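Local coordinates for putative uncharacterized protein (Emericella nidulans, PDB 3PGB), which probably oxidises primary amines, using a bound copper ion and a topaquinone cofactor built within its own chain, at residues 224-229 / 398-403; 382-387 / 402-407; 634-639 / 666-671. All blocks are in the same frame, centred on the assembly; numbering follows the deposited sequence.

Overall arrangement
The chain first lays down the loop 224-229, just after strand 219-223, outermost within this chain of a five-stranded antiparallel sheet. Contact 1 closes a long excursion from there when 398-403 returns beside it. Contact 2 opens inside that loop, at 382-387 on strand 374-389, and ends at 402-407, running a few residues past contact 1, so the two cross and share L402 and D403. Contact 3 follows in series, 634-639 before strand 646-650 in the chain and 666-671 after it; its L635 and A638 pack on L386 and L402 of contact 2. Contact 1 ties the loop beside the small sheet to the copper amine oxidase enzyme region; contacts 2 and 3 join parts within that region.

Contact 1 of 3, residues 224-229 / 398-403; sequences IDPLWQ and SVAYLD
D225 and A400 are joined by one short, nearly straight backbone bond, A400 N to D225 O at 2.7 Å (171°), where the loop 224-229 runs up against the start of strand 400-402; the CA atom of V399 also leans on that same carbonyl oxygen. The peptide bond before P226 is cis, and the proline ring that follows sets its CD 4.1 Å from the CB of A400.

The side chain of D225 meets Y401 at the rim of the ring. With CG trans to the backbone N (chi1 -176°), OD2 lies at the edge of the Y401 ring and in its plane, 3.5 Å from CD1, with the carboxylate turned almost perpendicular to the ring. OD2 also takes a hydrogen bond from the hydroxyl of Y406, while OD1 accepts one at 2.8 Å from a water that gives its other hydrogen to the carbonyl O of A400. One face of the Y401 ring is occupied by CG1 of V399, and its hydroxyl is hydrogen-bonded to Q509.

At the other end, W228 NE1 donates to S398 OG over 2.9 Å, a bent bond (134°) with the oxygen tilted out of the indole plane. I224 closes in beside it, CG2 lying 3.6 Å from S398 CB. The indole also stacks edge-to-face with W237 and makes a cation-pi contact with R571 of the second subunit, so this corner reaches the dimer interface.

D403, the predicted proton acceptor, lies three residues on from A400. Both D225 oxygens have hydrogen-bond donors although the residue is buried, which is consistent with a stable carboxylate; S398 OG accepts from the indole N-H and is hydrogen-bonded to the carbonyl of P394, which can only accept, so the hydroxyl proton very probably points there.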
ATOM      1  N   ILE A 224      12.807  30.897   8.050  1.00 21.94           N
ATOM      2  CA  ILE A 224      12.191  29.884   8.902  1.00 21.75           C
ATOM      3  C   ILE A 224      10.701  30.073   9.158  1.00 21.76           C
ATOM      4  O   ILE A 224      10.183  31.190   9.124  1.00 21.85           O
ATOM      5  CB  ILE A 224      12.936  29.763  10.259  1.00 21.50           C
ATOM      6  CG1 ILE A 224      12.758  31.026  11.114  1.00 21.52           C
ATOM      7  CG2 ILE A 224      14.398  29.484  10.011  1.00 21.30           C
ATOM      8  CD1 ILE A 224      13.417  30.955  12.479  1.00 21.42           C
ATOM      9  N   ASP A 225      10.039  28.945   9.414  1.00 21.61           N
ATOM     10  CA  ASP A 225       8.652  28.892   9.839  1.00 21.57           C
ATOM     11  C   ASP A 225       8.545  27.679  10.769  1.00 21.47           C
ATOM     12  O   ASP A 225       8.843  26.557  10.357  1.00 21.31           O
ATOM     13  CB  ASP A 225       7.732  28.728   8.622  1.00 21.74           C
ATOM     14  CG  ASP A 225       6.237  28.770   8.980  1.00 22.01           C
ATOM     15  OD1 ASP A 225       5.884  28.818  10.176  1.00 21.74           O
ATOM     16  OD2 ASP A 225       5.409  28.748   8.040  1.00 22.08           O
ATOM     17  N   PRO A 226       8.153  27.892  12.037  1.00 21.44           N
ATOM     18  CA  PRO A 226       7.841  29.165  12.681  1.00 21.41           C
ATOM     19  C   PRO A 226       9.091  29.982  12.981  1.00 21.53           C
ATOM     20  O   PRO A 226      10.209  29.478  12.857  1.00 21.53           O
ATOM     21  CB  PRO A 226       7.163  28.733  13.980  1.00 21.25           C
ATOM     22  CG  PRO A 226       7.740  27.429  14.280  1.00 21.00           C
ATOM     23  CD  PRO A 226       8.007  26.764  12.975  1.00 21.27           C
ATOM     24  N   LEU A 227       8.893  31.240  13.354  1.00 21.61           N
ATOM     25  CA  LEU A 227       9.983  32.067  13.847  1.00 21.85           C
ATOM     26  C   LEU A 227      10.334  31.619  15.265  1.00 22.19           C
ATOM     27  O   LEU A 227       9.490  31.067  15.978  1.00 21.99           O
ATOM     28  CB  LEU A 227       9.588  33.547  13.842  1.00 21.87           C
ATOM     29  CG  LEU A 227       9.193  34.168  12.501  1.00 21.27           C
ATOM     30  CD1 LEU A 227       8.789  35.624  12.694  1.00 20.75           C
ATOM     31  CD2 LEU A 227      10.326  34.050  11.507  1.00 20.36           C
ATOM     32  N   TRP A 228      11.587  31.837  15.660  1.00 22.67           N
ATOM     33  CA  TRP A 228      12.046  31.449  16.996  1.00 23.05           C
ATOM     34  C   TRP A 228      11.377  32.326  18.038  1.00 23.35           C
ATOM     35  O   TRP A 228      11.337  33.549  17.889  1.00 23.54           O
ATOM     36  CB  TRP A 228      13.566  31.571  17.113  1.00 23.07           C
ATOM     37  CG  TRP A 228      14.328  30.401  16.549  1.00 23.21           C
ATOM     38  CD1 TRP A 228      13.853  29.427  15.725  1.00 22.91           C
ATOM     39  CD2 TRP A 228      15.718  30.121  16.738  1.00 23.28           C
ATOM     40  NE1 TRP A 228      14.852  28.549  15.406  1.00 22.81           N
ATOM     41  CE2 TRP A 228      16.010  28.952  16.012  1.00 22.98           C
ATOM     42  CE3 TRP A 228      16.746  30.747  17.453  1.00 22.81           C
ATOM     43  CZ2 TRP A 228      17.281  28.386  15.985  1.00 22.51           C
ATOM     44  CZ3 TRP A 228      18.006  30.186  17.424  1.00 22.70           C
ATOM     45  CH2 TRP A 228      18.263  29.015  16.695  1.00 22.80           C
ATOM     46  N   GLN A 229      10.861  31.690  19.087  1.00 23.73           N
ATOM     47  CA  GLN A 229      10.041  32.360  20.094  1.00 24.08           C
ATOM     48  C   GLN A 229      10.510  31.996  21.504  1.00 24.74           C
ATOM     49  O   GLN A 229       9.746  31.499  22.326  1.00 24.40           O
ATOM     50  CB  GLN A 229       8.562  31.993  19.890  1.00 23.87           C
ATOM     51  CG  GLN A 229       7.977  32.497  18.575  1.00 23.08           C
ATOM     52  CD  GLN A 229       6.737  31.732  18.140  1.00 22.35           C
ATOM     53  OE1 GLN A 229       5.800  31.554  18.916  1.00 21.45           O
ATOM     54  NE2 GLN A 229       6.725  31.285  16.888  1.00 21.80           N
ATOM     55  N   SER A 398      15.399  24.656  11.530  1.00 17.24           N
ATOM     56  CA  SER A 398      14.296  25.316  12.221  1.00 17.10           C
ATOM     57  C   SER A 398      12.949  25.184  11.529  1.00 17.02           C
ATOM     58  O   SER A 398      11.933  25.515  12.131  1.00 17.46           O
ATOM     59  CB  SER A 398      14.613  26.801  12.388  1.00 17.14           C
ATOM     60  OG  SER A 398      15.819  26.992  13.112  1.00 16.78           O
ATOM     61  N   VAL A 399      12.916  24.735  10.274  1.00 16.76           N
ATOM     62  CA  VAL A 399      11.641  24.655   9.553  1.00 16.43           C
ATOM     63  C   VAL A 399      10.748  23.545  10.113  1.00 16.19           C
ATOM     64  O   VAL A 399      11.153  22.385  10.211  1.00 16.22           O
ATOM     65  CB  VAL A 399      11.816  24.455   8.029  1.00 16.42           C
ATOM     66  CG1 VAL A 399      10.475  24.161   7.382  1.00 16.35           C
ATOM     67  CG2 VAL A 399      12.422  25.687   7.393  1.00 16.49           C
ATOM     68  N   ALA A 400       9.541  23.931  10.504  1.00 15.96           N
ATOM     69  CA  ALA A 400       8.499  22.992  10.893  1.00 15.69           C
ATOM     70  C   ALA A 400       7.164  23.558  10.411  1.00 15.49           C
ATOM     71  O   ALA A 400       6.406  24.132  11.185  1.00 15.12           O
ATOM     72  CB  ALA A 400       8.500  22.779  12.395  1.00 15.55           C
ATOM     73  N   TYR A 401       6.908  23.408   9.112  1.00 15.53           N
ATOM     74  CA  TYR A 401       5.702  23.950   8.492  1.00 15.57           C
ATOM     75  C   TYR A 401       4.442  23.310   9.061  1.00 15.66           C
ATOM     76  O   TYR A 401       4.370  22.096   9.238  1.00 15.67           O
ATOM     77  CB  TYR A 401       5.708  23.744   6.967  1.00 15.47           C
ATOM     78  CG  TYR A 401       6.725  24.575   6.217  1.00 15.20           C
ATOM     79  CD1 TYR A 401       6.724  25.957   6.312  1.00 15.53           C
ATOM     80  CD2 TYR A 401       7.670  23.979   5.397  1.00 14.96           C
ATOM     81  CE1 TYR A 401       7.643  26.718   5.634  1.00 15.35           C
ATOM     82  CE2 TYR A 401       8.596  24.736   4.712  1.00 15.21           C
ATOM     83  CZ  TYR A 401       8.575  26.110   4.836  1.00 15.58           C
ATOM     84  OH  TYR A 401       9.487  26.894   4.164  1.00 16.78           O
ATOM     85  N   LEU A 402       3.464  24.157   9.358  1.00 15.94           N
ATOM     86  CA  LEU A 402       2.121  23.739   9.687  1.00 16.27           C
ATOM     87  C   LEU A 402       1.239  24.389   8.630  1.00 16.64           C
ATOM     88  O   LEU A 402       0.963  25.587   8.693  1.00 16.95           O
ATOM     89  CB  LEU A 402       1.756  24.183  11.103  1.00 16.16           C
ATOM     90  CG  LEU A 402       2.558  23.482  12.214  1.00 16.10           C
ATOM     91  CD1 LEU A 402       2.458  24.232  13.534  1.00 15.15           C
ATOM     92  CD2 LEU A 402       2.114  22.023  12.383  1.00 14.85           C
ATOM     93  N   ASP A 403       0.818  23.590   7.651  1.00 16.94           N
ATOM     94  CA  ASP A 403       0.305  24.115   6.380  1.00 17.10           C
ATOM     95  C   ASP A 403      -1.039  24.844   6.423  1.00 17.08           C
ATOM     96  O   ASP A 403      -1.339  25.615   5.516  1.00 16.76           O
ATOM     97  CB  ASP A 403       0.239  22.995   5.333  1.00 17.27           C
ATOM     98  CG  ASP A 403       1.585  22.711   4.695  1.00 17.62           C
ATOM     99  OD1 ASP A 403       2.381  23.661   4.513  1.00 18.13           O
ATOM    100  OD2 ASP A 403       1.838  21.533   4.362  1.00 18.58           O
TER
HETATM  101  O   HOH W   1       4.929  26.461  11.427  1.00 17.44           O

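Contact 2 of 3, residues 382-387 / 402-407; sequences LQEALA and LDSYYG
E384 reaches across from strand 374-389 to grip S404, just past an antiparallel strand pairing in the beta-sandwich of the copper amine oxidase catalytic domain. L386 and L402 form a non-hydrogen-bonded pair, and beyond them D403 N donates to A385 O at 3.1 Å as the chain turns off the strand.

The glutamate leaves its backbone extended and then bends at CG (chi2 64°), which swings the carboxylate round to the start of the turn. OE1 is held by two N-H groups from different sides: S404 N, 2.7 Å from E384 OE1, meets the oxygen's syn lone pair, and A385 N, at 3.0 Å, its anti one. S404 OG donates to E384 OE2 over 2.6 Å from above the carboxylate plane; with chi1 at 73° the hydroxyl is placed between its own N and carbonyl carbon, facing the acid. Three bonds thus fix both the position and the rotation of a buried carboxylate, with W641 packing on the same side chain.

L402 crosses E384 at about a right angle, its CD2 lying 3.9 Å from E384 CG, and the same methyl lies 4.1 Å from CD1 of L386, the two leucine side chains crossing obliquely. D403, predicted to be the proton acceptor, also packs against Y486; within this contact its OD2 lies 3.6 Å from the methyl CB of A385.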
ATOM      1  N   LEU A 382      -9.007  16.163   6.746  1.00 12.84           N
ATOM      2  CA  LEU A 382      -7.668  16.658   7.071  1.00 12.84           C
ATOM      3  C   LEU A 382      -7.750  17.708   8.182  1.00 13.11           C
ATOM      4  O   LEU A 382      -8.659  18.543   8.209  1.00 13.04           O
ATOM      5  CB  LEU A 382      -7.003  17.259   5.827  1.00 12.53           C
ATOM      6  CG  LEU A 382      -5.592  17.833   5.981  1.00 12.32           C
ATOM      7  CD1 LEU A 382      -4.619  16.802   6.572  1.00 10.81           C
ATOM      8  CD2 LEU A 382      -5.090  18.348   4.630  1.00 11.35           C
ATOM      9  N   GLN A 383      -6.808  17.637   9.111  1.00 13.43           N
ATOM     10  CA  GLN A 383      -6.779  18.542  10.250  1.00 13.66           C
ATOM     11  C   GLN A 383      -5.577  19.477  10.217  1.00 13.79           C
ATOM     12  O   GLN A 383      -5.706  20.656  10.540  1.00 13.90           O
ATOM     13  CB  GLN A 383      -6.781  17.736  11.537  1.00 13.69           C
ATOM     14  CG  GLN A 383      -8.079  17.007  11.763  1.00 13.89           C
ATOM     15  CD  GLN A 383      -9.196  17.963  12.032  1.00 13.99           C
ATOM     16  OE1 GLN A 383      -9.212  18.617  13.069  1.00 14.38           O
ATOM     17  NE2 GLN A 383     -10.121  18.088  11.087  1.00 14.28           N
ATOM     18  N   GLU A 384      -4.418  18.941   9.832  1.00 13.79           N
ATOM     19  CA  GLU A 384      -3.208  19.739   9.655  1.00 13.87           C
ATOM     20  C   GLU A 384      -2.141  18.890   8.952  1.00 13.59           C
ATOM     21  O   GLU A 384      -2.206  17.658   8.975  1.00 13.11           O
ATOM     22  CB  GLU A 384      -2.704  20.228  11.023  1.00 14.14           C
ATOM     23  CG  GLU A 384      -1.463  21.105  11.012  1.00 14.59           C
ATOM     24  CD  GLU A 384      -1.682  22.422  10.312  1.00 15.10           C
ATOM     25  OE1 GLU A 384      -1.691  22.447   9.063  1.00 16.31           O
ATOM     26  OE2 GLU A 384      -1.824  23.442  11.013  1.00 15.64           O
ATOM     27  N   ALA A 385      -1.175  19.555   8.323  1.00 13.42           N
ATOM     28  CA  ALA A 385      -0.026  18.874   7.721  1.00 13.46           C
ATOM     29  C   ALA A 385       1.257  19.446   8.298  1.00 13.48           C
ATOM     30  O   ALA A 385       1.449  20.662   8.303  1.00 13.52           O
ATOM     31  CB  ALA A 385      -0.033  19.038   6.207  1.00 13.21           C
ATOM     32  N   LEU A 386       2.132  18.569   8.778  1.00 13.44           N
ATOM     33  CA  LEU A 386       3.421  18.985   9.305  1.00 13.34           C
ATOM     34  C   LEU A 386       4.523  18.640   8.311  1.00 13.64           C
ATOM     35  O   LEU A 386       4.517  17.556   7.726  1.00 13.54           O
ATOM     36  CB  LEU A 386       3.686  18.318  10.661  1.00 13.19           C
ATOM     37  CG  LEU A 386       5.071  18.473  11.295  1.00 12.26           C
ATOM     38  CD1 LEU A 386       5.500  19.922  11.324  1.00 12.64           C
ATOM     39  CD2 LEU A 386       5.077  17.887  12.686  1.00 11.35           C
ATOM     40  N   ALA A 387       5.446  19.582   8.110  1.00 13.83           N
ATOM     41  CA  ALA A 387       6.683  19.336   7.376  1.00 13.99           C
ATOM     42  C   ALA A 387       7.848  19.741   8.273  1.00 14.20           C
ATOM     43  O   ALA A 387       8.281  20.902   8.268  1.00 14.12           O
ATOM     44  CB  ALA A 387       6.705  20.125   6.085  1.00 14.10           C
ATOM     45  N   LEU A 402       3.464  24.157   9.358  1.00 15.94           N
ATOM     46  CA  LEU A 402       2.121  23.739   9.687  1.00 16.27           C
ATOM     47  C   LEU A 402       1.239  24.389   8.630  1.00 16.64           C
ATOM     48  O   LEU A 402       0.963  25.587   8.693  1.00 16.95           O
ATOM     49  CB  LEU A 402       1.756  24.183  11.103  1.00 16.16           C
ATOM     50  CG  LEU A 402       2.558  23.482  12.214  1.00 16.10           C
ATOM     51  CD1 LEU A 402       2.458  24.232  13.534  1.00 15.15           C
ATOM     52  CD2 LEU A 402       2.114  22.023  12.383  1.00 14.85           C
ATOM     53  N   ASP A 403       0.818  23.590   7.651  1.00 16.94           N
ATOM     54  CA  ASP A 403       0.305  24.115   6.380  1.00 17.10           C
ATOM     55  C   ASP A 403      -1.039  24.844   6.423  1.00 17.08           C
ATOM     56  O   ASP A 403      -1.339  25.615   5.516  1.00 16.76           O
ATOM     57  CB  ASP A 403       0.239  22.995   5.333  1.00 17.27           C
ATOM     58  CG  ASP A 403       1.585  22.711   4.695  1.00 17.62           C
ATOM     59  OD1 ASP A 403       2.381  23.661   4.513  1.00 18.13           O
ATOM     60  OD2 ASP A 403       1.838  21.533   4.362  1.00 18.58           O
ATOM     61  N   SER A 404      -1.849  24.617   7.453  1.00 17.22           N
ATOM     62  CA  SER A 404      -3.145  25.289   7.525  1.00 17.36           C
ATOM     63  C   SER A 404      -2.988  26.793   7.769  1.00 17.35           C
ATOM     64  O   SER A 404      -3.930  27.551   7.565  1.00 17.63           O
ATOM     65  CB  SER A 404      -4.050  24.654   8.577  1.00 17.35           C
ATOM     66  OG  SER A 404      -3.628  24.974   9.878  1.00 17.51           O
ATOM     67  N   TYR A 405      -1.802  27.219   8.201  1.00 17.35           N
ATOM     68  CA  TYR A 405      -1.456  28.642   8.253  1.00 17.17           C
ATOM     69  C   TYR A 405      -1.585  29.256   6.858  1.00 17.01           C
ATOM     70  O   TYR A 405      -2.172  30.325   6.692  1.00 17.09           O
ATOM     71  CB  TYR A 405      -0.027  28.824   8.777  1.00 17.29           C
ATOM     72  CG  TYR A 405       0.479  30.252   8.727  1.00 17.80           C
ATOM     73  CD1 TYR A 405       0.147  31.164   9.726  1.00 18.32           C
ATOM     74  CD2 TYR A 405       1.291  30.690   7.683  1.00 18.25           C
ATOM     75  CE1 TYR A 405       0.607  32.481   9.686  1.00 18.58           C
ATOM     76  CE2 TYR A 405       1.756  32.011   7.636  1.00 18.93           C
ATOM     77  CZ  TYR A 405       1.405  32.897   8.639  1.00 18.67           C
ATOM     78  OH  TYR A 405       1.855  34.195   8.604  1.00 19.29           O
ATOM     79  N   TYR A 406      -1.036  28.572   5.859  1.00 16.80           N
ATOM     80  CA  TYR A 406      -1.135  29.019   4.474  1.00 16.58           C
ATOM     81  C   TYR A 406      -2.508  28.655   3.929  1.00 16.57           C
ATOM     82  O   TYR A 406      -3.094  29.413   3.144  1.00 16.26           O
ATOM     83  CB  TYR A 406      -0.021  28.401   3.633  1.00 16.60           C
ATOM     84  CG  TYR A 406       1.357  28.766   4.137  1.00 17.15           C
ATOM     85  CD1 TYR A 406       2.077  27.895   4.946  1.00 17.14           C
ATOM     86  CD2 TYR A 406       1.928  30.006   3.831  1.00 17.76           C
ATOM     87  CE1 TYR A 406       3.335  28.237   5.426  1.00 17.94           C
ATOM     88  CE2 TYR A 406       3.189  30.355   4.301  1.00 17.78           C
ATOM     89  CZ  TYR A 406       3.887  29.470   5.100  1.00 18.45           C
ATOM     90  OH  TYR A 406       5.141  29.808   5.580  1.00 19.91           O
ATOM     91  N   GLY A 407      -3.011  27.499   4.372  1.00 16.51           N
ATOM     92  CA  GLY A 407      -4.325  26.996   3.990  1.00 16.61           C
ATOM     93  C   GLY A 407      -4.261  26.033   2.819  1.00 16.64           C
ATOM     94  O   GLY A 407      -3.575  26.295   1.847  1.00 16.58           O
TER

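Contact 3 of 3, residues 634-639 / 666-671; sequences NLVHAA and DIHNPP
I667 pushes its branched side chain into the backbone of 634-637. Its CB comes within 3.3 Å of L635 O, and CD1 extends past it toward the carbonyl of N634. V636 crosses the isoleucine at about a right angle, CG2 resting 3.6 Å from CD1, while A638 CB touches the other branch, CG2. The backbone of I667 takes part too: its O accepts from H637 N at 3.0 Å, the one direct hydrogen bond between the segments.

V636 serves a second neighbour. Its CG2 sits over the face of the H668 ring, 4.3 Å from the centroid and 25° off the normal, a CH-pi contact, and CG1 approaches ND1. The H637 ring, for its part, has the carbonyl O of H668 at its edge near CD2, and P670 closes against H637 through CD and CG.

Two facing turns set these groups up. L635 to A638 is a type II' turn, closed by A638 N to L635 O, with V636 in the first central position at positive phi (56°), unusual for a beta-branched residue; this points its side chain at I667 and H668. On the same turn, H637 ND1 is hydrogen-bonded to H640. D666 to N669 is a type I turn with I667 and H668 at its two central positions. I667 N donates to Q229 OE1, and D666 forms a salt bridge with R171, which also bonds N669 O.

A water ties the two imidazoles together, 3.2 Å from H637 NE2 and 3.0 Å from H668 ND1, in the plane of the H668 ring. The bridge links two rings whose nitrogens stay apart, on the more open flank of an otherwise largely apolar contact; protonating either histidine would probably alter how that water is oriented.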
ATOM      1  N   ASN A 634      11.520  23.201  17.529  1.00 17.80           N
ATOM      2  CA  ASN A 634      10.793  24.013  16.554  1.00 17.61           C
ATOM      3  C   ASN A 634       9.321  24.193  16.915  1.00 17.40           C
ATOM      4  O   ASN A 634       8.755  25.285  16.769  1.00 17.20           O
ATOM      5  CB  ASN A 634      10.847  23.376  15.166  1.00 17.66           C
ATOM      6  CG  ASN A 634      12.220  23.403  14.553  1.00 17.48           C
ATOM      7  OD1 ASN A 634      13.145  24.024  15.079  1.00 17.72           O
ATOM      8  ND2 ASN A 634      12.361  22.724  13.422  1.00 16.57           N
ATOM      9  N   LEU A 635       8.704  23.105  17.364  1.00 17.00           N
ATOM     10  CA  LEU A 635       7.260  23.055  17.535  1.00 16.84           C
ATOM     11  C   LEU A 635       6.817  23.496  18.913  1.00 16.81           C
ATOM     12  O   LEU A 635       5.812  24.185  19.050  1.00 16.82           O
ATOM     13  CB  LEU A 635       6.746  21.635  17.277  1.00 16.77           C
ATOM     14  CG  LEU A 635       6.693  21.184  15.822  1.00 16.36           C
ATOM     15  CD1 LEU A 635       6.099  19.791  15.744  1.00 16.05           C
ATOM     16  CD2 LEU A 635       5.886  22.163  14.992  1.00 15.07           C
ATOM     17  N   VAL A 636       7.562  23.079  19.931  1.00 16.92           N
ATOM     18  CA  VAL A 636       7.159  23.276  21.318  1.00 16.87           C
ATOM     19  C   VAL A 636       5.767  22.645  21.506  1.00 16.84           C
ATOM     20  O   VAL A 636       5.645  21.429  21.397  1.00 16.98           O
ATOM     21  CB  VAL A 636       7.260  24.764  21.732  1.00 16.79           C
ATOM     22  CG1 VAL A 636       7.006  24.937  23.223  1.00 16.67           C
ATOM     23  CG2 VAL A 636       8.636  25.300  21.377  1.00 16.52           C
ATOM     24  N   HIS A 637       4.724  23.437  21.744  1.00 16.83           N
ATOM     25  CA  HIS A 637       3.386  22.869  21.974  1.00 17.04           C
ATOM     26  C   HIS A 637       2.477  22.905  20.727  1.00 16.57           C
ATOM     27  O   HIS A 637       1.298  22.553  20.820  1.00 16.72           O
ATOM     28  CB  HIS A 637       2.692  23.590  23.140  1.00 17.17           C
ATOM     29  CG  HIS A 637       3.418  23.476  24.444  1.00 18.40           C
ATOM     30  ND1 HIS A 637       3.691  22.263  25.043  1.00 19.33           N
ATOM     31  CD2 HIS A 637       3.903  24.424  25.282  1.00 19.24           C
ATOM     32  CE1 HIS A 637       4.327  22.468  26.183  1.00 19.55           C
ATOM     33  NE2 HIS A 637       4.466  23.772  26.353  1.00 20.10           N
ATOM     34  N   ALA A 638       3.031  23.283  19.573  1.00 15.85           N
ATOM     35  CA  ALA A 638       2.229  23.634  18.391  1.00 15.60           C
ATOM     36  C   ALA A 638       1.639  22.465  17.583  1.00 15.36           C
ATOM     37  O   ALA A 638       0.714  22.667  16.795  1.00 15.15           O
ATOM     38  CB  ALA A 638       3.040  24.541  17.463  1.00 15.33           C
ATOM     39  N   ALA A 639       2.172  21.260  17.762  1.00 15.41           N
ATOM     40  CA  ALA A 639       1.729  20.096  16.984  1.00 15.20           C
ATOM     41  C   ALA A 639       1.882  18.803  17.781  1.00 15.18           C
ATOM     42  O   ALA A 639       2.610  17.896  17.378  1.00 15.34           O
ATOM     43  CB  ALA A 639       2.510  20.014  15.692  1.00 14.89           C
ATOM     44  N   ASP A 666       2.275  31.396  18.228  1.00 15.34           N
ATOM     45  CA  ASP A 666       2.552  31.345  19.661  1.00 15.54           C
ATOM     46  C   ASP A 666       2.763  29.886  20.099  1.00 15.87           C
ATOM     47  O   ASP A 666       1.906  29.270  20.739  1.00 15.44           O
ATOM     48  CB  ASP A 666       1.401  32.010  20.423  1.00 15.72           C
ATOM     49  CG  ASP A 666       1.781  32.421  21.831  1.00 15.45           C
ATOM     50  OD1 ASP A 666       2.739  31.854  22.392  1.00 15.43           O
ATOM     51  OD2 ASP A 666       1.103  33.317  22.379  1.00 15.46           O
ATOM     52  N   ILE A 667       3.928  29.349  19.756  1.00 16.24           N
ATOM     53  CA  ILE A 667       4.198  27.928  19.950  1.00 16.78           C
ATOM     54  C   ILE A 667       4.253  27.516  21.424  1.00 17.22           C
ATOM     55  O   ILE A 667       4.068  26.343  21.747  1.00 17.16           O
ATOM     56  CB  ILE A 667       5.482  27.478  19.204  1.00 16.77           C
ATOM     57  CG1 ILE A 667       6.744  28.064  19.842  1.00 16.53           C
ATOM     58  CG2 ILE A 667       5.400  27.861  17.724  1.00 16.62           C
ATOM     59  CD1 ILE A 667       7.999  27.880  18.988  1.00 16.21           C
ATOM     60  N   HIS A 668       4.488  28.478  22.312  1.00 17.80           N
ATOM     61  CA  HIS A 668       4.465  28.215  23.756  1.00 18.17           C
ATOM     62  C   HIS A 668       3.058  28.296  24.360  1.00 18.24           C
ATOM     63  O   HIS A 668       2.832  27.804  25.462  1.00 18.51           O
ATOM     64  CB  HIS A 668       5.416  29.165  24.484  1.00 18.22           C
ATOM     65  CG  HIS A 668       6.862  28.865  24.237  1.00 19.19           C
ATOM     66  ND1 HIS A 668       7.540  27.867  24.906  1.00 20.53           N
ATOM     67  CD2 HIS A 668       7.756  29.422  23.384  1.00 19.89           C
ATOM     68  CE1 HIS A 668       8.791  27.828  24.479  1.00 20.89           C
ATOM     69  NE2 HIS A 668       8.950  28.765  23.560  1.00 20.16           N
ATOM     70  N   ASN A 669       2.125  28.922  23.642  1.00 18.36           N
ATOM     71  CA  ASN A 669       0.723  28.977  24.050  1.00 18.35           C
ATOM     72  C   ASN A 669      -0.194  29.045  22.810  1.00 18.26           C
ATOM     73  O   ASN A 669      -0.762  30.093  22.506  1.00 18.27           O
ATOM     74  CB  ASN A 669       0.499  30.168  24.992  1.00 18.32           C
ATOM     75  CG  ASN A 669      -0.922  30.227  25.558  1.00 18.72           C
ATOM     76  OD1 ASN A 669      -1.404  31.299  25.937  1.00 19.63           O
ATOM     77  ND2 ASN A 669      -1.595  29.085  25.614  1.00 17.66           N
ATOM     78  N   PRO A 670      -0.319  27.922  22.077  1.00 18.00           N
ATOM     79  CA  PRO A 670      -1.125  27.886  20.857  1.00 17.85           C
ATOM     80  C   PRO A 670      -2.629  27.847  21.138  1.00 17.86           C
ATOM     81  O   PRO A 670      -3.034  27.304  22.168  1.00 17.88           O
ATOM     82  CB  PRO A 670      -0.691  26.572  20.201  1.00 17.83           C
ATOM     83  CG  PRO A 670      -0.269  25.718  21.319  1.00 17.77           C
ATOM     84  CD  PRO A 670       0.352  26.632  22.325  1.00 17.88           C
ATOM     85  N   PRO A 671      -3.452  28.408  20.224  1.00 17.65           N
ATOM     86  CA  PRO A 671      -4.903  28.324  20.344  1.00 17.63           C
ATOM     87  C   PRO A 671      -5.403  26.914  20.644  1.00 17.61           C
ATOM     88  O   PRO A 671      -6.160  26.723  21.602  1.00 17.66           O
ATOM     89  CB  PRO A 671      -5.391  28.810  18.979  1.00 17.65           C
ATOM     90  CG  PRO A 671      -4.388  29.822  18.585  1.00 17.61           C
ATOM     91  CD  PRO A 671      -3.061  29.315  19.126  1.00 17.70           C
TER
HETATM   92  O   HOH W   2       6.170  26.366  27.162  1.00 25.80           O